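Local atomic coordinates of surface layer protein (Geobacillus stearothermophilus, PDB entry 4UJ8), a protein that forms part of the self-assembling crystalline surface layer that coats the bacterial cell, and binds calcium ions. Residues Gly139-Lys144 / Ser206-Lys211. Residues are numbered along the deposited sequence; the frame is centred on the assembly and turned at random.
Sequences GDALAK and SGLAVK
The carboxylate of D140 has S206 CB over one face, 3.5 Å from D140 OD2, and L208 CB on the opposite side of its plane, offset toward D140 OD1; two successive backbone N-H groups, of G207 and L208, meet its edge. Both are received on the syn side and straddle the plane: G207 N reaches D140 OD2 at 2.8 Å, 18° out on the S206 side, while L208 N reaches D140 OD1 at 3.1 Å, 31° out on the other. D140 OD1 also accepts from L142 N, nearly along the C-O axis at 3.0 Å, so three N-H groups fix the rotation of the carboxylate and would probably favour its charged form. With CG anti to the backbone N (chi1 -167°), the group lies between the turn that leads into the helix and the 206-211 loop. Beside this grip the backbones form a single bridge, D140 with A209: V210 N donates to G139 O at 2.8 Å, and A141 N to L208 O at 2.9 Å, each donor above the carbonyl plane. The side chains of L142 and L208 cross at about a right angle, with L142 CD1 4.0 Å from L208 CD1. L142 CD2 comes within 3.3 Å of S206 O, and L208 CB rests on A141 CB. The bond from L142 N makes D140 a capping aspartate ahead of the turn into the helix that runs to residue 147; the same carboxylate joins that turn to the loop between strands 179-184 and 214-222 in the C-terminal of the two domains here.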
ATOM      1  N   GLY A 139      -7.011 -33.417   6.882  1.00 17.96           N
ATOM      2  CA  GLY A 139      -6.327 -33.767   5.654  1.00 17.97           C
ATOM      3  C   GLY A 139      -5.863 -32.587   4.815  1.00 15.75           C
ATOM      4  O   GLY A 139      -5.749 -32.699   3.593  1.00 16.69           O
ATOM      5  N   ASP A 140      -5.591 -31.457   5.464  1.00 14.59           N
ATOM      6  CA  ASP A 140      -5.030 -30.300   4.769  1.00 13.74           C
ATOM      7  C   ASP A 140      -3.987 -29.609   5.659  1.00 11.59           C
ATOM      8  O   ASP A 140      -4.274 -29.250   6.793  1.00 13.68           O
ATOM      9  CB  ASP A 140      -6.140 -29.335   4.368  1.00 13.76           C
ATOM     10  CG  ASP A 140      -5.668 -28.283   3.387  1.00 12.98           C
ATOM     11  OD1 ASP A 140      -4.718 -27.537   3.719  1.00 14.70           O
ATOM     12  OD2 ASP A 140      -6.242 -28.207   2.282  1.00 13.32           O
ATOM     13  N   ALA A 141      -2.773 -29.445   5.137  1.00 12.46           N
ATOM     14  CA  ALA A 141      -1.648 -28.967   5.939  1.00 12.02           C
ATOM     15  C   ALA A 141      -1.570 -27.448   6.134  1.00 12.92           C
ATOM     16  O   ALA A 141      -0.752 -26.983   6.927  1.00 13.94           O
ATOM     17  CB  ALA A 141      -0.334 -29.453   5.318  1.00 12.54           C
ATOM     18  N   LEU A 142      -2.396 -26.680   5.431  1.00 11.70           N
ATOM     19  CA  LEU A 142      -2.183 -25.226   5.398  1.00 12.90           C
ATOM     20  C   LEU A 142      -2.314 -24.574   6.775  1.00 15.74           C
ATOM     21  O   LEU A 142      -1.487 -23.737   7.141  1.00 13.09           O
ATOM     22  CB  LEU A 142      -3.140 -24.546   4.415  1.00 13.24           C
ATOM     23  CG  LEU A 142      -2.900 -23.038   4.257  1.00 14.15           C
ATOM     24  CD1 LEU A 142      -1.458 -22.736   3.851  1.00  9.87           C
ATOM     25  CD2 LEU A 142      -3.869 -22.416   3.257  1.00 18.25           C
ATOM     26  N   ALA A 143      -3.336 -24.946   7.541  1.00 12.81           N
ATOM     27  CA  ALA A 143      -3.539 -24.313   8.840  1.00 14.81           C
ATOM     28  C   ALA A 143      -2.344 -24.571   9.763  1.00 16.01           C
ATOM     29  O   ALA A 143      -1.817 -23.638  10.377  1.00 14.96           O
ATOM     30  CB  ALA A 143      -4.846 -24.792   9.485  1.00 16.16           C
ATOM     31  N   LYS A 144      -1.887 -25.814   9.825  1.00 11.99           N
ATOM     32  CA  LYS A 144      -0.772 -26.158  10.694  1.00 16.22           C
ATOM     33  C   LYS A 144       0.545 -25.581  10.171  1.00 13.52           C
ATOM     34  O   LYS A 144       1.447 -25.248  10.950  1.00 16.10           O
ATOM     35  CB  LYS A 144      -0.662 -27.679  10.859  1.00 18.11           C
ATOM     36  CG  LYS A 144       0.229 -28.097  12.009  1.00 19.55           C
ATOM     37  CD  LYS A 144      -0.034 -29.530  12.439  1.00 20.44           C
ATOM     38  CE  LYS A 144      -1.127 -29.597  13.493  1.00 21.77           C
ATOM     39  NZ  LYS A 144      -1.363 -30.988  13.977  1.00 21.37           N
ATOM     40  N   SER A 206      -7.470 -23.563   3.494  1.00 17.81           N
ATOM     41  CA  SER A 206      -7.188 -24.811   2.821  1.00 20.10           C
ATOM     42  C   SER A 206      -6.312 -24.581   1.619  1.00 18.67           C
ATOM     43  O   SER A 206      -6.177 -23.453   1.143  1.00 19.23           O
ATOM     44  CB  SER A 206      -8.480 -25.481   2.379  1.00 18.92           C
ATOM     45  OG  SER A 206      -9.111 -24.690   1.395  1.00 19.47           O
ATOM     46  N   GLY A 207      -5.739 -25.662   1.103  1.00 17.43           N
ATOM     47  CA  GLY A 207      -4.982 -25.561  -0.124  1.00 17.85           C
ATOM     48  C   GLY A 207      -3.730 -26.405  -0.162  1.00 15.04           C
ATOM     49  O   GLY A 207      -3.037 -26.425  -1.180  1.00 18.27           O
ATOM     50  N   LEU A 208      -3.433 -27.085   0.943  1.00 13.78           N
ATOM     51  CA  LEU A 208      -2.368 -28.085   0.966  1.00 12.59           C
ATOM     52  C   LEU A 208      -2.960 -29.451   1.284  1.00 11.57           C
ATOM     53  O   LEU A 208      -2.631 -30.081   2.299  1.00 14.63           O
ATOM     54  CB  LEU A 208      -1.283 -27.714   1.979  1.00 12.11           C
ATOM     55  CG  LEU A 208      -0.435 -26.502   1.578  1.00 11.91           C
ATOM     56  CD1 LEU A 208       0.459 -26.094   2.720  1.00 14.39           C
ATOM     57  CD2 LEU A 208       0.387 -26.817   0.336  1.00 14.93           C
ATOM     58  N   ALA A 209      -3.842 -29.902   0.404  1.00 13.85           N
ATOM     59  CA  ALA A 209      -4.560 -31.155   0.605  1.00 12.11           C
ATOM     60  C   ALA A 209      -3.626 -32.362   0.610  1.00 14.57           C
ATOM     61  O   ALA A 209      -2.679 -32.429  -0.177  1.00 17.51           O
ATOM     62  CB  ALA A 209      -5.620 -31.323  -0.475  1.00 13.29           C
ATOM     63  N   VAL A 210      -3.896 -33.299   1.516  1.00 12.27           N
ATOM     64  CA  VAL A 210      -3.164 -34.560   1.605  1.00 16.49           C
ATOM     65  C   VAL A 210      -3.791 -35.538   0.630  1.00 18.80           C
ATOM     66  O   VAL A 210      -4.999 -35.772   0.665  1.00 15.31           O
ATOM     67  CB  VAL A 210      -3.187 -35.148   3.036  1.00 18.18           C
ATOM     68  CG1 VAL A 210      -2.500 -36.521   3.086  1.00 15.44           C
ATOM     69  CG2 VAL A 210      -2.533 -34.181   4.013  1.00 20.55           C
ATOM     70  N   LYS A 211      -2.978 -36.081  -0.263  1.00 21.54           N
ATOM     71  CA  LYS A 211      -3.480 -37.017  -1.265  1.00 22.79           C
ATOM     72  C   LYS A 211      -3.359 -38.454  -0.770  1.00 24.96           C
ATOM     73  O   LYS A 211      -4.201 -39.296  -1.088  1.00 27.24           O
ATOM     74  CB  LYS A 211      -2.734 -36.837  -2.588  1.00 23.69           C
ATOM     75  CG  LYS A 211      -2.978 -35.494  -3.274  1.00 18.70           C
ATOM     76  CD  LYS A 211      -1.868 -35.186  -4.281  1.00 23.18           C
ATOM     77  CE  LYS A 211      -2.398 -34.495  -5.529  1.00 26.53           C
ATOM     78  NZ  LYS A 211      -1.316 -34.261  -6.542  1.00 23.97           N
TER